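Local coordinates for protein rutinosidase (Aspergillus niger, PDB 6I1A) that hydrolyses rutinosides as a family 5 glycoside hydrolase with a TIM-barrel fold, and probably also acts as an exo-1,3-beta-glucosidase, at residues A[39-42]-A[43-47]; A[148-151]-A[152-156]; A[286-289]-A[290-294]. All coordinates share one frame; numbering follows the deposited sequence.

Contact 1: residues A[39-42]-A[43-47]; sequences SLFW and DKYSG. With NAG (2-acetamido-2-deoxy-beta-D-glucopyranose), chain G; EDO (1,2-ethanediol), chain M.
S46 closes back on W42 at the C-terminal end of helix 39-45, a short helix packed against helices 52-59 and 63-73. W42 O takes two donors: S46 OG at 2.7 Å and S46 N at 3.0 Å, arriving from opposite faces of the carbonyl plane. The serine hydroxyl reaches back because chi1, at 71°, sets OG between the backbone N and the carbonyl carbon; OG in turn accepts from G48 N. The same residue lays CB over the five-membered ring of W42, a CH-pi contact 3.4 Å from the ring centroid, while the indole NE1 is satisfied by A49 O. Upstream, the carbonyls of S39, L40 and F41 receive the amides of D43, K44 and Y45 in ordinary helical bonds. F41 CD1 meets Y45 CD2 at 3.6 Å, and K44 NZ donates to Y45 OH at 2.9 Å. On the outer side, next to a protein-linked N-acetylglucosamine, an ethanediol, probably from the crystallisation liquor, bridges the first turn. Its O2 accepts from S39 OG at 2.8 Å, a hydroxyl that itself receives N345 N, and its O1 donates to D43 OD1, also at 2.8 Å.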
ATOM      1  N   SER A  39      -1.565  25.184  17.228  1.00 16.01           N
ATOM      2  CA  SER A  39      -2.881  25.760  16.833  1.00 16.64           C
ATOM      3  C   SER A  39      -2.965  27.239  17.249  1.00 15.84           C
ATOM      4  O   SER A  39      -3.555  27.967  16.474  1.00 17.74           O
ATOM      5  CB  SER A  39      -4.027  24.958  17.497  1.00 17.93           C
ATOM      6  OG  SER A  39      -3.934  23.594  17.103  1.00 19.73           O
ATOM      7  N   LEU A  40      -2.424  27.595  18.404  1.00 16.02           N
ATOM      8  CA  LEU A  40      -2.559  29.003  18.891  1.00 17.36           C
ATOM      9  C   LEU A  40      -1.769  29.894  17.939  1.00 20.75           C
ATOM     10  O   LEU A  40      -2.340  30.879  17.423  1.00 18.29           O
ATOM     11  CB  LEU A  40      -2.034  29.115  20.307  1.00 20.30           C
ATOM     12  CG  LEU A  40      -2.039  30.528  20.889  1.00 22.60           C
ATOM     13  CD1 LEU A  40      -3.417  31.166  20.738  1.00 25.26           C
ATOM     14  CD2 LEU A  40      -1.629  30.465  22.355  1.00 27.86           C
ATOM     15  N   PHE A  41      -0.598  29.426  17.550  1.00 17.06           N
ATOM     16  CA  PHE A  41       0.227  30.227  16.605  1.00 16.64           C
ATOM     17  C   PHE A  41      -0.540  30.419  15.317  1.00 16.72           C
ATOM     18  O   PHE A  41      -0.601  31.540  14.769  1.00 17.00           O
ATOM     19  CB  PHE A  41       1.572  29.527  16.433  1.00 17.28           C
ATOM     20  CG  PHE A  41       2.444  30.231  15.432  1.00 17.06           C
ATOM     21  CD1 PHE A  41       3.092  31.392  15.800  1.00 18.31           C
ATOM     22  CD2 PHE A  41       2.636  29.727  14.160  1.00 18.80           C
ATOM     23  CE1 PHE A  41       3.930  32.030  14.872  1.00 20.13           C
ATOM     24  CE2 PHE A  41       3.437  30.387  13.242  1.00 19.06           C
ATOM     25  CZ  PHE A  41       4.043  31.572  13.600  1.00 19.84           C
ATOM     26  N   TRP A  42      -0.978  29.351  14.694  1.00 14.65           N
ATOM     27  CA  TRP A  42      -1.635  29.379  13.384  1.00 14.87           C
ATOM     28  C   TRP A  42      -2.911  30.204  13.436  1.00 16.01           C
ATOM     29  O   TRP A  42      -3.217  31.004  12.516  1.00 16.88           O
ATOM     30  CB  TRP A  42      -1.893  27.988  12.811  1.00 15.11           C
ATOM     31  CG  TRP A  42      -1.916  28.002  11.321  1.00 14.69           C
ATOM     32  CD1 TRP A  42      -2.957  28.082  10.466  1.00 14.53           C
ATOM     33  CD2 TRP A  42      -0.722  28.031  10.486  1.00 14.30           C
ATOM     34  NE1 TRP A  42      -2.539  28.103   9.163  1.00 15.21           N
ATOM     35  CE2 TRP A  42      -1.152  28.102   9.168  1.00 15.00           C
ATOM     36  CE3 TRP A  42       0.641  27.931  10.779  1.00 13.80           C
ATOM     37  CZ2 TRP A  42      -0.255  28.045   8.091  1.00 16.91           C
ATOM     38  CZ3 TRP A  42       1.539  27.911   9.714  1.00 14.83           C
ATOM     39  CH2 TRP A  42       1.076  27.973   8.408  1.00 15.07           C
ATOM     40  N   ASP A  43      -3.716  29.992  14.485  1.00 18.16           N
ATOM     41  CA  ASP A  43      -5.004  30.712  14.557  1.00 17.91           C
ATOM     42  C   ASP A  43      -4.747  32.201  14.729  1.00 18.49           C
ATOM     43  O   ASP A  43      -5.523  32.986  14.128  1.00 20.69           O
ATOM     44  CB  ASP A  43      -5.819  30.163  15.726  1.00 19.34           C
ATOM     45  CG  ASP A  43      -6.355  28.770  15.525  1.00 21.78           C
ATOM     46  OD1 ASP A  43      -6.208  28.215  14.426  1.00 23.33           O
ATOM     47  OD2 ASP A  43      -6.917  28.235  16.522  1.00 23.34           O
ATOM     48  N   LYS A  44      -3.752  32.590  15.497  1.00 17.04           N
ATOM     49  CA  LYS A  44      -3.417  34.017  15.745  1.00 18.76           C
ATOM     50  C   LYS A  44      -2.830  34.687  14.492  1.00 20.75           C
ATOM     51  O   LYS A  44      -3.174  35.850  14.207  1.00 21.09           O
ATOM     52  CB  LYS A  44      -2.445  34.169  16.903  1.00 23.32           C
ATOM     53  CG  LYS A  44      -2.203  35.595  17.368  1.00 31.57           C
ATOM     54  CD  LYS A  44      -1.532  35.606  18.703  1.00 36.59           C
ATOM     55  CE  LYS A  44      -1.201  37.015  19.144  1.00 42.51           C
ATOM     56  NZ  LYS A  44      -0.017  37.002  20.031  1.00 52.44           N
ATOM     57  N   TYR A  45      -1.979  34.010  13.719  1.00 17.32           N
ATOM     58  CA  TYR A  45      -1.125  34.687  12.709  1.00 17.95           C
ATOM     59  C   TYR A  45      -1.356  34.295  11.263  1.00 17.05           C
ATOM     60  O   TYR A  45      -0.880  35.033  10.353  1.00 17.65           O
ATOM     61  CB  TYR A  45       0.325  34.489  13.078  1.00 17.32           C
ATOM     62  CG  TYR A  45       0.740  35.168  14.351  1.00 17.05           C
ATOM     63  CD1 TYR A  45       0.728  36.567  14.483  1.00 18.61           C
ATOM     64  CD2 TYR A  45       1.184  34.429  15.404  1.00 18.68           C
ATOM     65  CE1 TYR A  45       1.145  37.168  15.666  1.00 20.43           C
ATOM     66  CE2 TYR A  45       1.592  35.028  16.595  1.00 21.61           C
ATOM     67  CZ  TYR A  45       1.544  36.400  16.724  1.00 22.99           C
ATOM     68  OH  TYR A  45       1.980  36.956  17.899  1.00 24.82           O
ATOM     69  N   SER A  46      -2.112  33.252  10.943  1.00 16.30           N
ATOM     70  CA  SER A  46      -2.193  32.746   9.564  1.00 16.93           C
ATOM     71  C   SER A  46      -3.137  33.549   8.693  1.00 16.79           C
ATOM     72  O   SER A  46      -3.011  33.473   7.461  1.00 17.21           O
ATOM     73  CB  SER A  46      -2.567  31.287   9.505  1.00 18.29           C
ATOM     74  OG  SER A  46      -3.954  31.073   9.884  1.00 17.12           O
ATOM     75  N   GLY A  47      -4.146  34.207   9.279  1.00 17.64           N
ATOM     76  CA  GLY A  47      -5.229  34.736   8.468  1.00 19.00           C
ATOM     77  C   GLY A  47      -5.991  33.688   7.707  1.00 20.15           C
ATOM     78  O   GLY A  47      -6.631  34.052   6.780  1.00 24.18           O
TER
HETATM   79  C1  NAG G 405      -7.232  24.644  20.136  1.00 24.93           C
HETATM   80  C2  NAG G 405      -8.586  24.845  20.834  1.00 26.25           C
HETATM   81  C3  NAG G 405      -9.138  26.195  20.452  1.00 28.82           C
HETATM   82  C4  NAG G 405      -8.162  27.264  20.793  1.00 26.54           C
HETATM   83  C5  NAG G 405      -6.901  26.931  19.997  1.00 25.86           C
HETATM   84  C6  NAG G 405      -5.775  27.927  20.141  1.00 29.05           C
HETATM   85  C7  NAG G 405      -9.705  22.689  21.132  1.00 40.28           C
HETATM   86  C8  NAG G 405      -9.259  22.741  22.557  1.00 35.86           C
HETATM   87  N2  NAG G 405      -9.503  23.781  20.348  1.00 33.44           N
HETATM   88  O3  NAG G 405     -10.383  26.363  21.146  1.00 29.62           O
HETATM   89  O4  NAG G 405      -8.645  28.576  20.332  1.00 22.54           O
HETATM   90  O5  NAG G 405      -6.427  25.676  20.542  1.00 24.66           O
HETATM   91  O6  NAG G 405      -5.516  28.125  21.535  1.00 32.52           O
HETATM   92  O7  NAG G 405     -10.132  21.641  20.670  1.00 53.64           O
HETATM   93  C1  EDO M 411      -4.857  25.133  13.202  1.00 28.15           C
HETATM   94  O1  EDO M 411      -5.441  25.525  14.442  1.00 32.69           O
HETATM   95  C2  EDO M 411      -4.531  23.681  13.256  1.00 28.24           C
HETATM   96  O2  EDO M 411      -3.761  23.242  14.347  1.00 23.02           O

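Contact 2: residues A[148-151]-A[152-156]; sequences IGEA and TGHWY. With NAG (2-acetamido-2-deoxy-beta-D-glucopyranose), chain D; EDO (1,2-ethanediol), chain V; EDO (1,2-ethanediol), chain I.
A type II beta turn from A151 to H154, in the long loop between strand 131-136 and helix 161-179 of the TIM barrel, carries this contact. H154 N closes the turn on A151 O at 3.1 Å, approaching from above the carbonyl plane, and G153 occupies the third position with the positive phi that this turn type calls for. The turn brings the imidazole of H154 back over A151 and against E150. A151 CB sits 3.5 Å from the ring centroid, almost directly above the ring centre, in a CH-pi contact. At the ring edge, H154 ND1 donates to E150 OE1 at 2.6 Å in an almost straight His-carboxylate hydrogen bond of 177°. The oxygen lies in the imidazole plane but is met on its anti side, somewhat out of the carboxylate plane, and the carboxylate stands nearly perpendicular to the ring, at 88°. An extended glutamate chain, CG anti to the backbone N (chi1 173°), carries the carboxylate out to that edge. Y156 CE2 lies over the rim of the opposite face, and the ND1 bond together with the A151 methyl limits how the imidazole can turn. E150 OE1 also accepts from an ethanediol O2 at 3.0 Å, and OE2 receives Y97 OH and G141 N, so both oxygens of this buried carboxylate are satisfied. W53 of helix 52-59 packs on E150 and A151 and meets the H154 ring edge-to-face, while D51, just before that helix, accepts from T152 N; the turn thus rests against the start of helix 52-59.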
ATOM      1  N   ILE A 148       5.132  22.270   2.999  1.00 11.96           N
ATOM      2  CA  ILE A 148       6.459  21.807   3.415  1.00 11.73           C
ATOM      3  C   ILE A 148       7.440  21.888   2.222  1.00 11.30           C
ATOM      4  O   ILE A 148       8.643  22.077   2.473  1.00 12.47           O
ATOM      5  CB  ILE A 148       6.427  20.408   4.009  1.00 12.83           C
ATOM      6  CG1 ILE A 148       5.731  19.405   3.108  1.00 13.02           C
ATOM      7  CG2 ILE A 148       5.747  20.470   5.381  1.00 13.51           C
ATOM      8  CD1 ILE A 148       5.971  17.930   3.489  1.00 13.57           C
ATOM      9  N   GLY A 149       6.976  21.786   0.974  1.00 11.97           N
ATOM     10  CA  GLY A 149       7.829  21.761  -0.206  1.00 11.64           C
ATOM     11  C   GLY A 149       8.181  23.168  -0.687  1.00 11.91           C
ATOM     12  O   GLY A 149       9.106  23.257  -1.537  1.00 11.42           O
ATOM     13  N   GLU A 150       7.421  24.173  -0.270  1.00 11.77           N
ATOM     14  CA  GLU A 150       7.615  25.633  -0.526  1.00 12.10           C
ATOM     15  C   GLU A 150       6.275  26.312  -0.204  1.00 11.11           C
ATOM     16  O   GLU A 150       6.253  27.339   0.482  1.00 12.76           O
ATOM     17  CB  GLU A 150       7.956  25.982  -1.980  1.00 12.82           C
ATOM     18  CG  GLU A 150       7.968  27.510  -2.194  1.00 12.02           C
ATOM     19  CD  GLU A 150       8.431  27.892  -3.580  1.00 13.06           C
ATOM     20  OE1 GLU A 150       7.727  27.705  -4.590  1.00 13.10           O
ATOM     21  OE2 GLU A 150       9.598  28.383  -3.666  1.00 12.61           O
ATOM     22  N   ALA A 151       5.192  25.836  -0.797  1.00 12.02           N
ATOM     23  CA  ALA A 151       3.841  26.429  -0.679  1.00 12.02           C
ATOM     24  C   ALA A 151       2.805  25.489  -1.277  1.00 12.84           C
ATOM     25  O   ALA A 151       3.091  24.706  -2.206  1.00 12.87           O
ATOM     26  CB  ALA A 151       3.771  27.756  -1.393  1.00 13.76           C
ATOM     27  N   THR A 152       1.570  25.641  -0.763  1.00 13.76           N
ATOM     28  CA  THR A 152       0.438  24.899  -1.327  1.00 13.06           C
ATOM     29  C   THR A 152       0.315  25.139  -2.809  1.00 13.64           C
ATOM     30  O   THR A 152       0.320  26.336  -3.243  1.00 13.65           O
ATOM     31  CB  THR A 152      -0.857  25.247  -0.590  1.00 14.03           C
ATOM     32  OG1 THR A 152      -0.663  25.035   0.784  1.00 14.03           O
ATOM     33  CG2 THR A 152      -2.014  24.402  -1.097  1.00 15.28           C
ATOM     34  N   GLY A 153       0.209  24.115  -3.632  1.00 13.96           N
ATOM     35  CA  GLY A 153       0.010  24.240  -5.068  1.00 13.46           C
ATOM     36  C   GLY A 153       1.282  24.495  -5.853  1.00 14.70           C
ATOM     37  O   GLY A 153       1.165  24.601  -7.084  1.00 14.60           O
ATOM     38  N   HIS A 154       2.484  24.454  -5.250  1.00 13.33           N
ATOM     39  CA  HIS A 154       3.753  24.700  -5.969  1.00 13.44           C
ATOM     40  C   HIS A 154       4.474  23.393  -6.282  1.00 12.54           C
ATOM     41  O   HIS A 154       4.963  22.741  -5.345  1.00 11.87           O
ATOM     42  CB  HIS A 154       4.690  25.625  -5.203  1.00 13.37           C
ATOM     43  CG  HIS A 154       4.223  27.029  -5.016  1.00 13.30           C
ATOM     44  ND1 HIS A 154       5.145  28.047  -4.732  1.00 13.33           N
ATOM     45  CD2 HIS A 154       3.008  27.602  -5.030  1.00 13.73           C
ATOM     46  CE1 HIS A 154       4.460  29.157  -4.534  1.00 13.25           C
ATOM     47  NE2 HIS A 154       3.160  28.969  -4.736  1.00 14.57           N
ATOM     48  N   TRP A 155       4.563  23.070  -7.550  1.00 12.70           N
ATOM     49  CA  TRP A 155       5.357  21.933  -8.086  1.00 12.41           C
ATOM     50  C   TRP A 155       6.358  22.397  -9.143  1.00 12.00           C
ATOM     51  O   TRP A 155       6.851  21.604  -9.894  1.00 13.55           O
ATOM     52  CB  TRP A 155       4.440  20.859  -8.664  1.00 13.05           C
ATOM     53  CG  TRP A 155       3.628  20.001  -7.744  1.00 13.21           C
ATOM     54  CD1 TRP A 155       4.047  18.813  -7.210  1.00 13.29           C
ATOM     55  CD2 TRP A 155       2.261  20.193  -7.361  1.00 12.39           C
ATOM     56  NE1 TRP A 155       3.014  18.249  -6.532  1.00 13.04           N
ATOM     57  CE2 TRP A 155       1.909  19.059  -6.598  1.00 12.81           C
ATOM     58  CE3 TRP A 155       1.296  21.182  -7.595  1.00 13.56           C
ATOM     59  CZ2 TRP A 155       0.633  18.859  -6.053  1.00 13.75           C
ATOM     60  CZ3 TRP A 155       0.035  20.974  -7.087  1.00 14.04           C
ATOM     61  CH2 TRP A 155      -0.291  19.841  -6.316  1.00 14.12           C
ATOM     62  N   TYR A 156       6.653  23.705  -9.123  1.00 11.67           N
ATOM     63  CA  TYR A 156       7.445  24.304 -10.198  1.00 11.14           C
ATOM     64  C   TYR A 156       8.894  23.840 -10.221  1.00 12.88           C
ATOM     65  O   TYR A 156       9.581  24.000 -11.267  1.00 13.82           O
ATOM     66  CB  TYR A 156       7.413  25.847 -10.113  1.00 12.30           C
ATOM     67  CG  TYR A 156       6.013  26.445 -10.086  1.00 12.62           C
ATOM     68  CD1 TYR A 156       5.261  26.479 -11.275  1.00 14.49           C
ATOM     69  CD2 TYR A 156       5.401  26.902  -8.947  1.00 13.66           C
ATOM     70  CE1 TYR A 156       3.979  27.043 -11.291  1.00 14.72           C
ATOM     71  CE2 TYR A 156       4.118  27.468  -8.946  1.00 13.57           C
ATOM     72  CZ  TYR A 156       3.412  27.491 -10.127  1.00 14.72           C
ATOM     73  OH  TYR A 156       2.122  28.000 -10.119  1.00 17.49           O
TER
HETATM   74  C1  NAG D 402      11.093  28.025 -13.727  1.00 17.39           C
HETATM   75  C2  NAG D 402      11.263  28.845 -15.000  1.00 18.24           C
HETATM   76  C3  NAG D 402      11.026  30.309 -14.602  1.00 18.40           C
HETATM   77  C4  NAG D 402       9.681  30.450 -13.958  1.00 17.21           C
HETATM   78  C5  NAG D 402       9.500  29.569 -12.718  1.00 17.38           C
HETATM   79  C6  NAG D 402       8.064  29.551 -12.177  1.00 18.73           C
HETATM   80  C7  NAG D 402      12.794  28.084 -16.716  1.00 22.08           C
HETATM   81  C8  NAG D 402      14.236  28.028 -17.084  1.00 22.63           C
HETATM   82  N2  NAG D 402      12.562  28.679 -15.568  1.00 17.65           N
HETATM   83  O3  NAG D 402      10.968  31.105 -15.832  1.00 18.12           O
HETATM   84  O4  NAG D 402       9.506  31.816 -13.469  1.00 18.10           O
HETATM   85  O5  NAG D 402       9.819  28.230 -13.121  1.00 16.89           O
HETATM   86  O6  NAG D 402       8.139  28.922 -10.892  1.00 19.34           O
HETATM   87  O7  NAG D 402      11.866  27.642 -17.407  1.00 23.58           O
HETATM   88  C1  EDO V 420      11.075  30.730  -5.292  1.00 28.96           C
HETATM   89  O1  EDO V 420      11.902  31.260  -6.365  1.00 33.77           O
HETATM   90  C2  EDO V 420       9.564  30.894  -5.399  1.00 24.66           C
HETATM   91  O2  EDO V 420       8.824  29.919  -6.230  1.00 24.94           O
HETATM   92  C1  EDO I 407      -0.875  22.209   3.005  1.00 30.58           C
HETATM   93  O1  EDO I 407      -0.061  22.568   1.929  1.00 18.77           O
HETATM   94  C2  EDO I 407      -2.102  21.626   2.517  1.00 33.84           C
HETATM   95  O2  EDO I 407      -2.953  22.571   1.871  1.00 38.38           O

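Contact 3: residues A[286-289]-A[290-294]; sequences ADAR and EKSGT. With EDO (1,2-ethanediol), chain P.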
ATOM      1  N   ALA A 286       5.537  -4.245   9.555  1.00 12.56           N
ATOM      2  CA  ALA A 286       5.365  -4.404   8.104  1.00 12.44           C
ATOM      3  C   ALA A 286       6.273  -3.415   7.346  1.00 12.44           C
ATOM      4  O   ALA A 286       6.988  -3.779   6.373  1.00 13.02           O
ATOM      5  CB  ALA A 286       3.911  -4.247   7.704  1.00 14.08           C
ATOM      6  N   ASP A 287       6.305  -2.169   7.785  1.00 12.05           N
ATOM      7  CA  ASP A 287       7.163  -1.161   7.160  1.00 12.82           C
ATOM      8  C   ASP A 287       8.610  -1.583   7.288  1.00 13.26           C
ATOM      9  O   ASP A 287       9.408  -1.462   6.348  1.00 13.86           O
ATOM     10  CB  ASP A 287       6.920   0.214   7.793  1.00 12.36           C
ATOM     11  CG  ASP A 287       5.626   0.876   7.375  1.00 13.90           C
ATOM     12  OD1 ASP A 287       5.017   0.454   6.347  1.00 14.57           O
ATOM     13  OD2 ASP A 287       5.234   1.839   8.038  1.00 13.23           O
ATOM     14  N   ALA A 288       9.026  -1.998   8.478  1.00 12.70           N
ATOM     15  CA  ALA A 288      10.426  -2.343   8.672  1.00 11.85           C
ATOM     16  C   ALA A 288      10.813  -3.558   7.820  1.00 12.82           C
ATOM     17  O   ALA A 288      11.941  -3.632   7.260  1.00 13.50           O
ATOM     18  CB  ALA A 288      10.752  -2.653  10.128  1.00 13.05           C
ATOM     19  N   ARG A 289       9.965  -4.576   7.773  1.00 12.84           N
ATOM     20  CA  ARG A 289      10.268  -5.809   7.037  1.00 12.71           C
ATOM     21  C   ARG A 289      10.330  -5.569   5.541  1.00 12.98           C
ATOM     22  O   ARG A 289      11.201  -6.203   4.869  1.00 14.83           O
ATOM     23  CB  ARG A 289       9.280  -6.923   7.323  1.00 12.60           C
ATOM     24  CG  ARG A 289       9.418  -7.463   8.729  1.00 14.96           C
ATOM     25  CD  ARG A 289       8.692  -8.766   8.975  1.00 16.18           C
ATOM     26  NE  ARG A 289       7.246  -8.606   8.867  1.00 15.78           N
ATOM     27  CZ  ARG A 289       6.386  -9.371   9.485  1.00 17.84           C
ATOM     28  NH1 ARG A 289       6.771 -10.378  10.231  1.00 18.58           N
ATOM     29  NH2 ARG A 289       5.092  -9.127   9.355  1.00 18.07           N
ATOM     30  N   GLU A 290       9.486  -4.685   4.989  1.00 11.84           N
ATOM     31  CA  GLU A 290       9.359  -4.589   3.509  1.00 12.79           C
ATOM     32  C   GLU A 290       9.960  -3.303   2.974  1.00 13.42           C
ATOM     33  O   GLU A 290      10.100  -3.230   1.711  1.00 15.06           O
ATOM     34  CB  GLU A 290       7.892  -4.664   3.098  1.00 12.23           C
ATOM     35  CG  GLU A 290       7.105  -5.759   3.770  1.00 13.53           C
ATOM     36  CD  GLU A 290       7.657  -7.167   3.653  1.00 13.75           C
ATOM     37  OE1 GLU A 290       8.529  -7.457   2.794  1.00 14.21           O
ATOM     38  OE2 GLU A 290       7.225  -8.050   4.474  1.00 13.27           O
ATOM     39  N   LYS A 291      10.264  -2.294   3.795  1.00 12.35           N
ATOM     40  CA  LYS A 291      10.623  -0.952   3.286  1.00 12.97           C
ATOM     41  C   LYS A 291      11.983  -0.532   3.843  1.00 13.92           C
ATOM     42  O   LYS A 291      12.155   0.699   4.074  1.00 14.65           O
ATOM     43  CB  LYS A 291       9.527   0.075   3.617  1.00 14.88           C
ATOM     44  CG  LYS A 291       8.149  -0.350   3.139  1.00 15.25           C
ATOM     45  CD  LYS A 291       7.027   0.613   3.545  1.00 16.25           C
ATOM     46  CE  LYS A 291       5.671   0.069   3.193  1.00 18.33           C
ATOM     47  NZ  LYS A 291       4.533   0.907   3.657  1.00 19.20           N
ATOM     48  N   SER A 292      12.911  -1.449   4.069  1.00 14.57           N
ATOM     49  CA  SER A 292      14.267  -1.149   4.602  1.00 13.61           C
ATOM     50  C   SER A 292      15.363  -1.425   3.561  1.00 13.25           C
ATOM     51  O   SER A 292      16.513  -1.397   3.976  1.00 15.30           O
ATOM     52  CB  SER A 292      14.531  -1.871   5.852  1.00 16.41           C
ATOM     53  OG  SER A 292      13.558  -1.573   6.863  1.00 16.62           O
ATOM     54  N   GLY A 293      14.992  -1.630   2.309  1.00 14.78           N
ATOM     55  CA  GLY A 293      15.998  -1.921   1.264  1.00 14.65           C
ATOM     56  C   GLY A 293      16.588  -3.308   1.385  1.00 17.15           C
ATOM     57  O   GLY A 293      16.132  -4.119   2.205  1.00 18.47           O
ATOM     58  N   THR A 294      17.603  -3.598   0.564  1.00 16.22           N
ATOM     59  CA  THR A 294      18.238  -4.940   0.507  1.00 18.79           C
ATOM     60  C   THR A 294      19.497  -4.961   1.354  1.00 19.46           C
ATOM     61  O   THR A 294      20.119  -6.073   1.473  1.00 22.13           O
ATOM     62  CB  THR A 294      18.621  -5.314  -0.930  1.00 20.13           C
ATOM     63  OG1 THR A 294      19.624  -4.370  -1.330  1.00 22.34           O
ATOM     64  CG2 THR A 294      17.415  -5.417  -1.826  1.00 21.93           C
TER
HETATM   65  C1  EDO P 414       8.359  -4.800  -0.972  1.00 35.15           C
HETATM   66  O1  EDO P 414       9.523  -5.169  -0.189  1.00 38.49           O
HETATM   67  C2  EDO P 414       8.711  -4.855  -2.414  1.00 30.56           C
HETATM   68  O2  EDO P 414      10.057  -4.451  -2.698  1.00 36.12           O
HETATM   69  O   HOH W   1      13.261  -4.232   3.451  1.00 19.34           O
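K291 reaches back across D287 where helix 280-290 of the TIM barrel gives way to the loop leading to strand 299-308. Two kinds of interaction make the contact. The first is ionic: K291 NZ forms a salt bridge with D287 OD1 at 2.8 Å, on the syn side of the carboxylate but 34° out of its plane. The lysine chain is extended beyond CG, which lets it span back to the aspartate, whose OD2 is taken by Y269 OH. The second is hydrogen bonding to carbonyls of the last turn. E290 N reaches A286 O at 3.0 Å and K291 N reaches D287 O at 2.8 Å. S292 OG donates to A288 O at 2.6 Å, in the carbonyl plane and on a lone pair, taking the place that the next helical amide would have filled. S292 N instead donates to a water at 2.9 Å. In the two-chain assembly, R289 NH2 pairs with E290 OE1 of the second subunit, and the reverse. The helix thus ends with a serine hydroxyl and a water, one ion pair stays within the chain, and the reciprocal R289 pairs probably offset the close approach of the two subunits' E290 carboxylates.

Overall arrangement
The three contacts follow one another along the chain, each local and none touching another. Contacts 1 and 2 are the nearer pair, with centres about 20 Å apart and nearest atoms about 8 Å apart. Helix 52-59 touches both: L55 packs on contact 1 and W53 on contact 2, so the short helix 39-45 and the loop after strand 131-136 share one neighbour. Contact 3 lies on the other side of the chain's centre from contact 1, about 38 Å away between centres, and about 29 Å from contact 2, again between centres. It follows strand 261-269 and precedes strand 299-308, placing it in the later part of the barrel, where it meets the second subunit.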